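PDB 6RTE: cytochrome c from Pseudomonas aeruginosa, which acts as NirN, the dihydro-heme d1 dehydrogenase of heme d1 biosynthesis, joining a heme c-binding cytochrome c part to an eight-bladed beta-propeller. Local coordinates for residues F142-F150 against I162-I171; K185-V193 against T203-K211. All blocks are in the same frame, centred on the assembly; numbering follows the deposited sequence.

Contact 1. Residues F142-F150 against I162-I171; sequences FEADPLNLF and ILDGDRFEPI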
ATOM      1  N   PHE A 142      -9.754  25.608  -4.265  1.00 51.63           N
ATOM      2  CA  PHE A 142      -9.114  25.678  -5.569  1.00 47.77           C
ATOM      3  C   PHE A 142     -10.184  25.563  -6.644  1.00 45.02           C
ATOM      4  O   PHE A 142     -11.344  25.249  -6.365  1.00 41.95           O
ATOM      5  CB  PHE A 142      -8.088  24.551  -5.709  1.00 43.72           C
ATOM      6  CG  PHE A 142      -8.609  23.228  -5.247  1.00 38.53           C
ATOM      7  CD1 PHE A 142      -9.423  22.465  -6.065  1.00 38.30           C
ATOM      8  CD2 PHE A 142      -8.322  22.759  -3.973  1.00 34.55           C
ATOM      9  CE1 PHE A 142      -9.922  21.265  -5.642  1.00 37.05           C
ATOM     10  CE2 PHE A 142      -8.808  21.563  -3.546  1.00 34.03           C
ATOM     11  CZ  PHE A 142      -9.616  20.804  -4.373  1.00 36.07           C
ATOM     12  N   GLU A 143      -9.771  25.796  -7.890  1.00 45.34           N
ATOM     13  CA  GLU A 143     -10.685  25.710  -9.020  1.00 46.65           C
ATOM     14  C   GLU A 143     -10.647  24.355  -9.715  1.00 43.38           C
ATOM     15  O   GLU A 143     -11.574  24.036 -10.463  1.00 43.67           O
ATOM     16  CB  GLU A 143     -10.374  26.834 -10.023  1.00 55.08           C
ATOM     17  CG  GLU A 143     -10.392  28.223  -9.371  1.00 62.31           C
ATOM     18  CD  GLU A 143     -10.811  29.347 -10.308  1.00 69.04           C
ATOM     19  OE1 GLU A 143      -9.924  29.955 -10.948  1.00 72.36           O
ATOM     20  OE2 GLU A 143     -12.029  29.642 -10.388  1.00 70.47           O
ATOM     21  N   ALA A 144      -9.627  23.542  -9.461  1.00 42.28           N
ATOM     22  CA  ALA A 144      -9.531  22.243 -10.109  1.00 42.34           C
ATOM     23  C   ALA A 144     -10.709  21.350  -9.723  1.00 36.82           C
ATOM     24  O   ALA A 144     -11.313  21.491  -8.655  1.00 34.79           O
ATOM     25  CB  ALA A 144      -8.218  21.558  -9.729  1.00 45.70           C
ATOM     26  N   ASP A 145     -11.029  20.423 -10.605  1.00 36.16           N
ATOM     27  CA  ASP A 145     -12.108  19.474 -10.360  1.00 36.24           C
ATOM     28  C   ASP A 145     -11.741  18.565  -9.191  1.00 34.62           C
ATOM     29  O   ASP A 145     -10.755  17.812  -9.281  1.00 35.20           O
ATOM     30  CB  ASP A 145     -12.373  18.674 -11.638  1.00 39.83           C
ATOM     31  CG  ASP A 145     -13.377  17.549 -11.439  1.00 40.78           C
ATOM     32  OD1 ASP A 145     -13.978  17.441 -10.343  1.00 38.77           O
ATOM     33  OD2 ASP A 145     -13.556  16.767 -12.400  1.00 42.69           O
ATOM     34  N   PRO A 146     -12.478  18.603  -8.077  1.00 32.87           N
ATOM     35  CA  PRO A 146     -12.105  17.748  -6.930  1.00 30.36           C
ATOM     36  C   PRO A 146     -12.089  16.264  -7.256  1.00 29.31           C
ATOM     37  O   PRO A 146     -11.319  15.499  -6.640  1.00 28.09           O
ATOM     38  CB  PRO A 146     -13.181  18.061  -5.880  1.00 31.22           C
ATOM     39  CG  PRO A 146     -13.792  19.365  -6.308  1.00 34.80           C
ATOM     40  CD  PRO A 146     -13.685  19.405  -7.805  1.00 35.87           C
ATOM     41  N   LEU A 147     -12.923  15.821  -8.186  1.00 31.67           N
ATOM     42  CA  LEU A 147     -13.033  14.401  -8.502  1.00 34.13           C
ATOM     43  C   LEU A 147     -12.000  13.931  -9.520  1.00 32.94           C
ATOM     44  O   LEU A 147     -11.936  12.728  -9.804  1.00 34.28           O
ATOM     45  CB  LEU A 147     -14.449  14.096  -9.020  1.00 38.85           C
ATOM     46  CG  LEU A 147     -15.553  14.321  -7.981  1.00 42.15           C
ATOM     47  CD1 LEU A 147     -16.925  14.047  -8.587  1.00 46.98           C
ATOM     48  CD2 LEU A 147     -15.338  13.466  -6.738  1.00 39.47           C
ATOM     49  N   ASN A 148     -11.187  14.832 -10.076  1.00 32.39           N
ATOM     50  CA  ASN A 148     -10.123  14.417 -10.978  1.00 32.70           C
ATOM     51  C   ASN A 148      -8.735  14.686 -10.407  1.00 32.85           C
ATOM     52  O   ASN A 148      -7.746  14.587 -11.138  1.00 32.40           O
ATOM     53  CB  ASN A 148     -10.279  15.103 -12.337  1.00 37.38           C
ATOM     54  CG  ASN A 148      -9.679  14.285 -13.464  1.00 39.16           C
ATOM     55  OD1 ASN A 148      -9.402  13.090 -13.306  1.00 37.58           O
ATOM     56  ND2 ASN A 148      -9.485  14.917 -14.612  1.00 42.79           N
ATOM     57  N   LEU A 149      -8.644  15.026  -9.124  1.00 33.37           N
ATOM     58  CA  LEU A 149      -7.352  15.177  -8.467  1.00 34.03           C
ATOM     59  C   LEU A 149      -6.605  13.851  -8.396  1.00 32.77           C
ATOM     60  O   LEU A 149      -7.197  12.794  -8.149  1.00 30.08           O
ATOM     61  CB  LEU A 149      -7.532  15.702  -7.041  1.00 32.51           C
ATOM     62  CG  LEU A 149      -8.109  17.106  -6.861  1.00 32.46           C
ATOM     63  CD1 LEU A 149      -8.292  17.378  -5.371  1.00 32.31           C
ATOM     64  CD2 LEU A 149      -7.215  18.145  -7.512  1.00 33.07           C
ATOM     65  N   PHE A 150      -5.286  13.920  -8.559  1.00 33.30           N
ATOM     66  CA  PHE A 150      -4.414  12.797  -8.249  1.00 31.94           C
ATOM     67  C   PHE A 150      -3.676  13.057  -6.943  1.00 31.30           C
ATOM     68  O   PHE A 150      -3.146  14.152  -6.729  1.00 32.42           O
ATOM     69  CB  PHE A 150      -3.388  12.562  -9.356  1.00 33.09           C
ATOM     70  CG  PHE A 150      -3.965  12.007 -10.615  1.00 34.15           C
ATOM     71  CD1 PHE A 150      -4.018  10.636 -10.816  1.00 34.50           C
ATOM     72  CD2 PHE A 150      -4.423  12.852 -11.613  1.00 35.73           C
ATOM     73  CE1 PHE A 150      -4.525  10.121 -11.990  1.00 35.45           C
ATOM     74  CE2 PHE A 150      -4.943  12.342 -12.785  1.00 37.29           C
ATOM     75  CZ  PHE A 150      -4.994  10.970 -12.971  1.00 36.51           C
ATOM     76  N   ILE A 162      -0.459  16.930  -4.654  1.00 34.08           N
ATOM     77  CA  ILE A 162      -1.852  16.913  -5.086  1.00 31.11           C
ATOM     78  C   ILE A 162      -1.874  17.510  -6.480  1.00 32.81           C
ATOM     79  O   ILE A 162      -1.426  18.647  -6.684  1.00 34.10           O
ATOM     80  CB  ILE A 162      -2.759  17.695  -4.124  1.00 29.23           C
ATOM     81  CG1 ILE A 162      -2.560  17.225  -2.692  1.00 27.14           C
ATOM     82  CG2 ILE A 162      -4.228  17.536  -4.527  1.00 28.73           C
ATOM     83  CD1 ILE A 162      -2.857  15.766  -2.471  1.00 26.09           C
ATOM     84  N   LEU A 163      -2.374  16.751  -7.445  1.00 33.63           N
ATOM     85  CA  LEU A 163      -2.293  17.131  -8.850  1.00 37.28           C
ATOM     86  C   LEU A 163      -3.676  17.423  -9.414  1.00 35.16           C
ATOM     87  O   LEU A 163      -4.601  16.624  -9.246  1.00 33.06           O
ATOM     88  CB  LEU A 163      -1.628  16.017  -9.662  1.00 41.21           C
ATOM     89  CG  LEU A 163      -0.992  16.399 -10.992  1.00 45.77           C
ATOM     90  CD1 LEU A 163       0.364  17.054 -10.750  1.00 47.26           C
ATOM     91  CD2 LEU A 163      -0.864  15.166 -11.873  1.00 46.76           C
ATOM     92  N   ASP A 164      -3.804  18.574 -10.076  1.00 37.06           N
ATOM     93  CA  ASP A 164      -4.930  18.861 -10.956  1.00 39.41           C
ATOM     94  C   ASP A 164      -4.921  17.882 -12.123  1.00 39.42           C
ATOM     95  O   ASP A 164      -3.981  17.869 -12.923  1.00 41.72           O
ATOM     96  CB  ASP A 164      -4.807  20.312 -11.440  1.00 43.83           C
ATOM     97  CG  ASP A 164      -5.975  20.774 -12.315  1.00 45.15           C
ATOM     98  OD1 ASP A 164      -6.591  19.953 -13.023  1.00 45.22           O
ATOM     99  OD2 ASP A 164      -6.254  21.989 -12.306  1.00 45.95           O
ATOM    100  N   GLY A 165      -5.957  17.049 -12.213  1.00 37.75           N
ATOM    101  CA  GLY A 165      -5.989  15.977 -13.195  1.00 38.71           C
ATOM    102  C   GLY A 165      -6.361  16.383 -14.606  1.00 41.32           C
ATOM    103  O   GLY A 165      -6.307  15.543 -15.509  1.00 42.83           O
ATOM    104  N   ASP A 166      -6.744  17.639 -14.814  1.00 41.98           N
ATOM    105  CA  ASP A 166      -7.003  18.168 -16.144  1.00 45.14           C
ATOM    106  C   ASP A 166      -5.865  19.032 -16.660  1.00 47.88           C
ATOM    107  O   ASP A 166      -5.577  19.018 -17.865  1.00 51.57           O
ATOM    108  CB  ASP A 166      -8.305  18.975 -16.138  1.00 48.71           C
ATOM    109  CG  ASP A 166      -9.520  18.104 -15.871  1.00 52.39           C
ATOM    110  OD1 ASP A 166      -9.779  17.189 -16.682  1.00 55.10           O
ATOM    111  OD2 ASP A 166     -10.197  18.315 -14.845  1.00 52.86           O
ATOM    112  N   ARG A 167      -5.209  19.789 -15.781  1.00 47.09           N
ATOM    113  CA  ARG A 167      -4.023  20.549 -16.158  1.00 48.45           C
ATOM    114  C   ARG A 167      -2.732  19.774 -15.919  1.00 45.61           C
ATOM    115  O   ARG A 167      -1.696  20.134 -16.484  1.00 45.99           O
ATOM    116  CB  ARG A 167      -3.961  21.873 -15.381  1.00 51.09           C
ATOM    117  CG  ARG A 167      -5.076  22.863 -15.716  1.00 56.06           C
ATOM    118  CD  ARG A 167      -4.750  24.287 -15.247  1.00 63.81           C
ATOM    119  NE  ARG A 167      -5.609  24.731 -14.145  1.00 68.61           N
ATOM    120  CZ  ARG A 167      -5.932  26.003 -13.895  1.00 71.72           C
ATOM    121  NH1 ARG A 167      -5.478  26.987 -14.672  1.00 74.85           N
ATOM    122  NH2 ARG A 167      -6.723  26.294 -12.867  1.00 69.93           N
ATOM    123  N   PHE A 168      -2.773  18.718 -15.101  1.00 43.90           N
ATOM    124  CA  PHE A 168      -1.578  17.953 -14.750  1.00 44.55           C
ATOM    125  C   PHE A 168      -0.516  18.876 -14.157  1.00 46.83           C
ATOM    126  O   PHE A 168       0.665  18.828 -14.510  1.00 46.87           O
ATOM    127  CB  PHE A 168      -1.048  17.185 -15.963  1.00 46.63           C
ATOM    128  CG  PHE A 168      -2.063  16.259 -16.569  1.00 45.51           C
ATOM    129  CD1 PHE A 168      -2.485  15.133 -15.877  1.00 42.41           C
ATOM    130  CD2 PHE A 168      -2.611  16.525 -17.812  1.00 47.99           C
ATOM    131  CE1 PHE A 168      -3.426  14.282 -16.419  1.00 42.78           C
ATOM    132  CE2 PHE A 168      -3.558  15.675 -18.362  1.00 48.16           C
ATOM    133  CZ  PHE A 168      -3.959  14.549 -17.662  1.00 45.33           C
ATOM    134  N   GLU A 169      -0.961  19.737 -13.248  1.00 48.06           N
ATOM    135  CA  GLU A 169      -0.110  20.658 -12.518  1.00 49.28           C
ATOM    136  C   GLU A 169      -0.374  20.501 -11.028  1.00 42.69           C
ATOM    137  O   GLU A 169      -1.498  20.193 -10.622  1.00 42.53           O
ATOM    138  CB  GLU A 169      -0.375  22.114 -12.929  1.00 52.82           C
ATOM    139  CG  GLU A 169      -0.224  22.388 -14.412  1.00 58.31           C
ATOM    140  CD  GLU A 169      -0.751  23.763 -14.798  1.00 65.20           C
ATOM    141  OE1 GLU A 169      -1.014  24.575 -13.882  1.00 67.09           O
ATOM    142  OE2 GLU A 169      -0.909  24.030 -16.009  1.00 69.11           O
ATOM    143  N   PRO A 170       0.644  20.704 -10.194  1.00 40.79           N
ATOM    144  CA  PRO A 170       0.435  20.585  -8.748  1.00 38.82           C
ATOM    145  C   PRO A 170      -0.362  21.758  -8.200  1.00 37.93           C
ATOM    146  O   PRO A 170      -0.156  22.909  -8.585  1.00 40.06           O
ATOM    147  CB  PRO A 170       1.857  20.550  -8.177  1.00 40.69           C
ATOM    148  CG  PRO A 170       2.709  21.200  -9.208  1.00 44.61           C
ATOM    149  CD  PRO A 170       2.046  20.992 -10.542  1.00 42.60           C
ATOM    150  N   ILE A 171      -1.295  21.452  -7.300  1.00 37.34           N
ATOM    151  CA  ILE A 171      -1.961  22.479  -6.512  1.00 37.82           C
ATOM    152  C   ILE A 171      -1.491  22.486  -5.069  1.00 36.95           C
ATOM    153  O   ILE A 171      -1.819  23.429  -4.328  1.00 37.59           O
ATOM    154  CB  ILE A 171      -3.499  22.350  -6.572  1.00 38.07           C
ATOM    155  CG1 ILE A 171      -3.985  21.045  -5.947  1.00 38.17           C
ATOM    156  CG2 ILE A 171      -3.976  22.438  -8.024  1.00 39.04           C
ATOM    157  CD1 ILE A 171      -5.507  20.985  -5.810  1.00 38.77           C
TER
HETATM  158  O   HOH W   1      -8.536  17.898 -10.871  1.00 29.16           O
HETATM  159  O   HOH W   2      -9.223  19.829 -12.813  1.00 33.17           O
HETATM  160  O   HOH W   3     -12.464  16.870 -14.762  1.00 40.14           O
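Phe-150 and Leu-163 form an antiparallel hydrogen-bonded pair: Phe-150 N donates to Leu-163 O at 2.9 Å, and Leu-163 N returns the bond to Phe-150 O. Their side chains lie on one face of the sheet, CB beside CB, and the Phe-150 ring presents its edge to Gly-165, CE2 standing 3.8 Å from Gly-165 CA. Asn-148 O also comes within 3.0 Å of Gly-165 CA in a CA-H...O contact, so the backbones meet closely where Gly-165 carries no side chain.

A second, apolar patch gathers on Ile-171. Its chi1 of 64° sets CG1 between the backbone N and the carbonyl carbon, and the extended chain carries CD1 over one face of the Phe-142 ring, 3.9 Å from the centroid and 15° off the normal, a CH-pi contact. The same methyl meets Leu-149 CD2 at 3.7 Å.

The polar side chains meet largely through water. One water accepts from Asp-145 N and donates to Asp-164 OD1 and Asp-166 OD2; another donates to both Asp-145 OD2 and Asp-166 OD2, carboxylates whose repulsion is probably offset by Arg-456, salt-bridged to Asp-145 OD2. Asn-148 ND2 adds a weak bond to Asp-166 OD1, its amide turned 59° from the carboxylate, while its OD1 is taken by Arg-456 N and Asn-496 ND2.

Behind these contacts, Asp-166 N closes an Asx turn on Asp-164 OD1, and Arg-167 N, reaching the same oxygen from above the carboxylate plane, extends it to an Asx motif; Phe-168 with Glu-169 opposite Asp-164 makes a G1 beta bulge. The loop after helix 120-126 enters strand 150-154 alongside strand 159-164; strand 460-465 packs on Phe-150 and Leu-163 through Leu-462, and helix 497-501 covers Leu-149 through Val-497.

Contact 2. Residues K185-V193 against T203-K211; sequences KFSPDGRLV and TLYDLYNLK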
ATOM      1  N   LYS A 185      -6.096   5.848   1.053  1.00 27.24           N
ATOM      2  CA  LYS A 185      -7.519   5.577   0.940  1.00 27.10           C
ATOM      3  C   LYS A 185      -8.302   6.877   1.087  1.00 24.69           C
ATOM      4  O   LYS A 185      -7.844   7.838   1.716  1.00 24.22           O
ATOM      5  CB  LYS A 185      -7.987   4.566   1.993  1.00 27.21           C
ATOM      6  CG  LYS A 185      -7.285   3.201   1.904  1.00 30.45           C
ATOM      7  CD  LYS A 185      -7.647   2.441   0.623  1.00 36.72           C
ATOM      8  CE  LYS A 185      -7.249   0.968   0.737  1.00 43.72           C
ATOM      9  NZ  LYS A 185      -5.793   0.788   0.946  1.00 47.85           N
ATOM     10  N   PHE A 186      -9.502   6.889   0.509  1.00 25.09           N
ATOM     11  CA  PHE A 186     -10.328   8.072   0.450  1.00 25.61           C
ATOM     12  C   PHE A 186     -11.614   7.872   1.237  1.00 24.87           C
ATOM     13  O   PHE A 186     -12.118   6.750   1.380  1.00 24.17           O
ATOM     14  CB  PHE A 186     -10.678   8.426  -1.006  1.00 27.77           C
ATOM     15  CG  PHE A 186      -9.492   8.808  -1.846  1.00 29.65           C
ATOM     16  CD1 PHE A 186      -8.766   7.843  -2.525  1.00 32.85           C
ATOM     17  CD2 PHE A 186      -9.106  10.136  -1.965  1.00 28.53           C
ATOM     18  CE1 PHE A 186      -7.670   8.193  -3.316  1.00 33.83           C
ATOM     19  CE2 PHE A 186      -8.012  10.500  -2.752  1.00 30.44           C
ATOM     20  CZ  PHE A 186      -7.301   9.535  -3.436  1.00 32.37           C
ATOM     21  N   SER A 187     -12.138   8.974   1.748  1.00 24.69           N
ATOM     22  CA  SER A 187     -13.513   8.999   2.203  1.00 24.26           C
ATOM     23  C   SER A 187     -14.459   8.744   1.023  1.00 26.18           C
ATOM     24  O   SER A 187     -14.087   8.950  -0.133  1.00 24.94           O
ATOM     25  CB  SER A 187     -13.817  10.343   2.843  1.00 22.94           C
ATOM     26  OG  SER A 187     -13.623  11.386   1.904  1.00 23.00           O
ATOM     27  N   PRO A 188     -15.691   8.312   1.299  1.00 28.16           N
ATOM     28  CA  PRO A 188     -16.627   7.977   0.199  1.00 29.02           C
ATOM     29  C   PRO A 188     -16.885   9.112  -0.785  1.00 27.00           C
ATOM     30  O   PRO A 188     -17.098   8.840  -1.969  1.00 27.01           O
ATOM     31  CB  PRO A 188     -17.915   7.599   0.946  1.00 31.84           C
ATOM     32  CG  PRO A 188     -17.429   7.068   2.272  1.00 33.32           C
ATOM     33  CD  PRO A 188     -16.215   7.904   2.622  1.00 31.49           C
ATOM     34  N   ASP A 189     -16.909  10.362  -0.330  1.00 27.85           N
ATOM     35  CA  ASP A 189     -17.109  11.507  -1.204  1.00 29.16           C
ATOM     36  C   ASP A 189     -15.805  12.023  -1.811  1.00 27.60           C
ATOM     37  O   ASP A 189     -15.835  12.980  -2.588  1.00 27.81           O
ATOM     38  CB  ASP A 189     -17.798  12.647  -0.437  1.00 31.49           C
ATOM     39  CG  ASP A 189     -16.961  13.169   0.733  1.00 31.74           C
ATOM     40  OD1 ASP A 189     -15.825  12.678   0.951  1.00 30.97           O
ATOM     41  OD2 ASP A 189     -17.442  14.076   1.443  1.00 32.65           O
ATOM     42  N   GLY A 190     -14.671  11.431  -1.458  1.00 25.68           N
ATOM     43  CA  GLY A 190     -13.411  11.803  -2.054  1.00 24.61           C
ATOM     44  C   GLY A 190     -12.771  13.046  -1.490  1.00 25.08           C
ATOM     45  O   GLY A 190     -11.747  13.485  -2.018  1.00 25.41           O
ATOM     46  N   ARG A 191     -13.340  13.642  -0.449  1.00 25.14           N
ATOM     47  CA  ARG A 191     -12.775  14.865   0.107  1.00 26.93           C
ATOM     48  C   ARG A 191     -11.557  14.589   0.982  1.00 24.82           C
ATOM     49  O   ARG A 191     -10.609  15.395   1.005  1.00 26.01           O
ATOM     50  CB  ARG A 191     -13.824  15.613   0.928  1.00 27.57           C
ATOM     51  CG  ARG A 191     -13.216  16.764   1.722  1.00 28.93           C
ATOM     52  CD  ARG A 191     -14.243  17.523   2.531  1.00 29.73           C
ATOM     53  NE  ARG A 191     -13.585  18.450   3.452  1.00 28.69           N
ATOM     54  CZ  ARG A 191     -14.224  19.178   4.359  1.00 27.13           C
ATOM     55  NH1 ARG A 191     -15.554  19.123   4.455  1.00 28.21           N
ATOM     56  NH2 ARG A 191     -13.533  19.978   5.150  1.00 24.74           N
ATOM     57  N   LEU A 192     -11.574  13.487   1.736  1.00 22.48           N
ATOM     58  CA  LEU A 192     -10.518  13.182   2.692  1.00 22.31           C
ATOM     59  C   LEU A 192      -9.656  12.019   2.202  1.00 24.72           C
ATOM     60  O   LEU A 192     -10.145  11.087   1.553  1.00 25.88           O
ATOM     61  CB  LEU A 192     -11.109  12.847   4.062  1.00 22.62           C
ATOM     62  CG  LEU A 192     -12.067  13.880   4.670  1.00 23.80           C
ATOM     63  CD1 LEU A 192     -12.714  13.305   5.919  1.00 24.45           C
ATOM     64  CD2 LEU A 192     -11.362  15.204   4.983  1.00 25.00           C
ATOM     65  N   VAL A 193      -8.369  12.068   2.533  1.00 25.04           N
ATOM     66  CA  VAL A 193      -7.428  11.017   2.145  1.00 26.66           C
ATOM     67  C   VAL A 193      -6.637  10.595   3.379  1.00 25.17           C
ATOM     68  O   VAL A 193      -6.257  11.430   4.215  1.00 25.17           O
ATOM     69  CB  VAL A 193      -6.519  11.457   0.977  1.00 30.97           C
ATOM     70  CG1 VAL A 193      -5.806  12.735   1.272  1.00 33.92           C
ATOM     71  CG2 VAL A 193      -5.522  10.356   0.609  1.00 31.10           C
ATOM     72  N   THR A 203      -2.176   9.521   8.795  1.00 22.32           N
ATOM     73  CA  THR A 203      -2.365  10.937   8.502  1.00 23.15           C
ATOM     74  C   THR A 203      -3.697  11.129   7.785  1.00 23.26           C
ATOM     75  O   THR A 203      -3.996  10.422   6.819  1.00 24.13           O
ATOM     76  CB  THR A 203      -1.216  11.487   7.632  1.00 26.53           C
ATOM     77  OG1 THR A 203       0.046  11.239   8.274  1.00 28.06           O
ATOM     78  CG2 THR A 203      -1.361  12.999   7.383  1.00 28.29           C
ATOM     79  N   LEU A 204      -4.497  12.079   8.268  1.00 22.65           N
ATOM     80  CA  LEU A 204      -5.742  12.488   7.624  1.00 22.03           C
ATOM     81  C   LEU A 204      -5.529  13.846   6.975  1.00 22.00           C
ATOM     82  O   LEU A 204      -5.135  14.804   7.646  1.00 22.64           O
ATOM     83  CB  LEU A 204      -6.881  12.545   8.641  1.00 22.84           C
ATOM     84  CG  LEU A 204      -8.219  13.133   8.173  1.00 23.73           C
ATOM     85  CD1 LEU A 204      -8.731  12.444   6.915  1.00 23.22           C
ATOM     86  CD2 LEU A 204      -9.233  13.038   9.314  1.00 24.32           C
ATOM     87  N   TYR A 205      -5.806  13.934   5.671  1.00 21.93           N
ATOM     88  CA  TYR A 205      -5.575  15.138   4.884  1.00 23.46           C
ATOM     89  C   TYR A 205      -6.874  15.559   4.221  1.00 24.34           C
ATOM     90  O   TYR A 205      -7.553  14.735   3.603  1.00 22.90           O
ATOM     91  CB  TYR A 205      -4.495  14.885   3.827  1.00 23.79           C
ATOM     92  CG  TYR A 205      -4.034  16.113   3.082  1.00 25.33           C
ATOM     93  CD1 TYR A 205      -3.051  16.933   3.611  1.00 26.60           C
ATOM     94  CD2 TYR A 205      -4.558  16.431   1.838  1.00 25.00           C
ATOM     95  CE1 TYR A 205      -2.605  18.052   2.924  1.00 27.43           C
ATOM     96  CE2 TYR A 205      -4.119  17.557   1.145  1.00 25.32           C
ATOM     97  CZ  TYR A 205      -3.144  18.353   1.698  1.00 26.74           C
ATOM     98  OH  TYR A 205      -2.700  19.450   1.032  1.00 27.66           O
ATOM     99  N   ASP A 206      -7.208  16.840   4.341  1.00 26.57           N
ATOM    100  CA  ASP A 206      -8.422  17.413   3.773  1.00 26.47           C
ATOM    101  C   ASP A 206      -8.079  18.019   2.417  1.00 26.86           C
ATOM    102  O   ASP A 206      -7.434  19.067   2.344  1.00 27.18           O
ATOM    103  CB  ASP A 206      -8.999  18.466   4.713  1.00 28.05           C
ATOM    104  CG  ASP A 206     -10.241  19.147   4.145  1.00 28.28           C
ATOM    105  OD1 ASP A 206     -10.719  18.754   3.058  1.00 27.62           O
ATOM    106  OD2 ASP A 206     -10.726  20.088   4.801  1.00 28.62           O
ATOM    107  N   LEU A 207      -8.507  17.354   1.338  1.00 26.31           N
ATOM    108  CA  LEU A 207      -8.166  17.838   0.002  1.00 27.47           C
ATOM    109  C   LEU A 207      -8.806  19.183  -0.291  1.00 26.69           C
ATOM    110  O   LEU A 207      -8.216  20.003  -1.012  1.00 28.59           O
ATOM    111  CB  LEU A 207      -8.580  16.816  -1.056  1.00 28.58           C
ATOM    112  CG  LEU A 207      -7.753  15.527  -1.111  1.00 27.69           C
ATOM    113  CD1 LEU A 207      -8.474  14.459  -1.930  1.00 27.44           C
ATOM    114  CD2 LEU A 207      -6.366  15.806  -1.680  1.00 28.44           C
ATOM    115  N   TYR A 208     -10.004  19.444   0.247  1.00 25.58           N
ATOM    116  CA  TYR A 208     -10.661  20.713  -0.049  1.00 26.27           C
ATOM    117  C   TYR A 208      -9.889  21.897   0.527  1.00 26.53           C
ATOM    118  O   TYR A 208      -9.809  22.958  -0.104  1.00 28.18           O
ATOM    119  CB  TYR A 208     -12.092  20.743   0.494  1.00 27.13           C
ATOM    120  CG  TYR A 208     -13.077  19.880  -0.248  1.00 29.20           C
ATOM    121  CD1 TYR A 208     -12.668  19.026  -1.258  1.00 29.35           C
ATOM    122  CD2 TYR A 208     -14.428  19.918   0.078  1.00 33.28           C
ATOM    123  CE1 TYR A 208     -13.566  18.215  -1.917  1.00 32.55           C
ATOM    124  CE2 TYR A 208     -15.339  19.117  -0.583  1.00 35.96           C
ATOM    125  CZ  TYR A 208     -14.902  18.270  -1.582  1.00 36.77           C
ATOM    126  OH  TYR A 208     -15.795  17.470  -2.246  1.00 39.72           O
ATOM    127  N   ASN A 209      -9.345  21.753   1.723  1.00 26.70           N
ATOM    128  CA  ASN A 209      -8.618  22.854   2.350  1.00 29.08           C
ATOM    129  C   ASN A 209      -7.111  22.701   2.256  1.00 30.50           C
ATOM    130  O   ASN A 209      -6.385  23.586   2.716  1.00 31.38           O
ATOM    131  CB  ASN A 209      -9.046  22.993   3.810  1.00 29.57           C
ATOM    132  CG  ASN A 209     -10.446  23.592   3.941  1.00 30.22           C
ATOM    133  OD1 ASN A 209     -10.627  24.793   3.809  1.00 31.33           O
ATOM    134  ND2 ASN A 209     -11.436  22.738   4.173  1.00 29.46           N
ATOM    135  N   LEU A 210      -6.630  21.619   1.639  1.00 29.71           N
ATOM    136  CA  LEU A 210      -5.205  21.356   1.473  1.00 30.17           C
ATOM    137  C   LEU A 210      -4.475  21.476   2.809  1.00 29.52           C
ATOM    138  O   LEU A 210      -3.479  22.186   2.951  1.00 29.75           O
ATOM    139  CB  LEU A 210      -4.604  22.281   0.408  1.00 33.31           C
ATOM    140  CG  LEU A 210      -5.312  22.171  -0.956  1.00 34.39           C
ATOM    141  CD1 LEU A 210      -4.797  23.220  -1.940  1.00 37.05           C
ATOM    142  CD2 LEU A 210      -5.166  20.766  -1.554  1.00 32.84           C
ATOM    143  N   LYS A 211      -4.985  20.749   3.802  1.00 28.21           N
ATOM    144  CA  LYS A 211      -4.451  20.813   5.158  1.00 28.11           C
ATOM    145  C   LYS A 211      -4.451  19.442   5.803  1.00 25.59           C
ATOM    146  O   LYS A 211      -5.369  18.640   5.585  1.00 22.99           O
ATOM    147  CB  LYS A 211      -5.278  21.774   6.026  1.00 28.99           C
ATOM    148  CG  LYS A 211      -4.995  23.250   5.754  1.00 33.17           C
ATOM    149  CD  LYS A 211      -5.966  24.132   6.509  1.00 39.25           C
ATOM    150  CE  LYS A 211      -5.689  25.606   6.230  1.00 48.02           C
ATOM    151  NZ  LYS A 211      -4.283  25.940   6.570  1.00 53.99           N
TER
HETATM  152  O   HOH W   4     -14.602  15.167  -3.523  1.00 31.73           O
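One face of the Tyr-208 ring is covered by the aliphatic chain of Arg-191: CG sits 3.6 Å from the ring centroid, 7° off the normal, a CH-pi contact, and CD comes to 3.4 Å from CD2 of the tyrosine. The guanidinium lies only 4° from parallel to the ring, and its edge is given to Asp-206. The Phe-186 ring turns its edge to Leu-207 CD1, 4.1 Å from CE2, and takes Val-193 CG2 over one face.

NE of Arg-191 donates to OD1 and NH2 to OD2 of Asp-206, the latter at 2.8 Å with a nearly straight N-H...O of 177°, a side-on, two-nitrogen salt bridge. Arg-191 reaches it with CG anti to its backbone N and the rest of the chain extended. Each carboxylate oxygen is also gripped from the opposite face of its plane, OD1 by Tyr-208 N and OD2 by Asn-209, whose ND2 also donates to Pro-137 O; this fixes the group's rotation. The Tyr-208 N bond makes an Asx turn, and Leu-210 with Lys-211 facing Asp-206 forms a G1 beta bulge.

These groups close the open end of the antiparallel hairpin 192-197/201-206 within a propeller blade. Val-193 and Tyr-205 exchange backbone bonds, with Val-193 CG1 3.6 Å from Tyr-205 CB, and Leu-207 N prolongs the pairing to Arg-191 O at 2.9 Å. One water joins Tyr-208 OH to Asp-189 O.

How the contacts relate
From the N terminus, the chain leaves helix 120-126, runs through 142-150 and returns at 162-171, so contact 1 closes the short excursion through strands 150-154 and 159-164. Only then does contact 2 open, with 185-193 meeting 203-211 around strands 192-197 and 201-206. The two closures follow one another in series, neither enclosing nor crossing the other, and belong to separate antiparallel sheets of the propeller. The centres of contacts 1 and 2 lie about 14 Å apart. They touch where Ile-162 CD1 packs 3.6 Å from Leu-207 CD2 and where the Phe-142 ring, in the loop before strand 150-154, approaches the backbone of Leu-207 and Tyr-208, just after strand 201-206. Val-497 of helix 497-501 touches both, through Leu-149 and Leu-207.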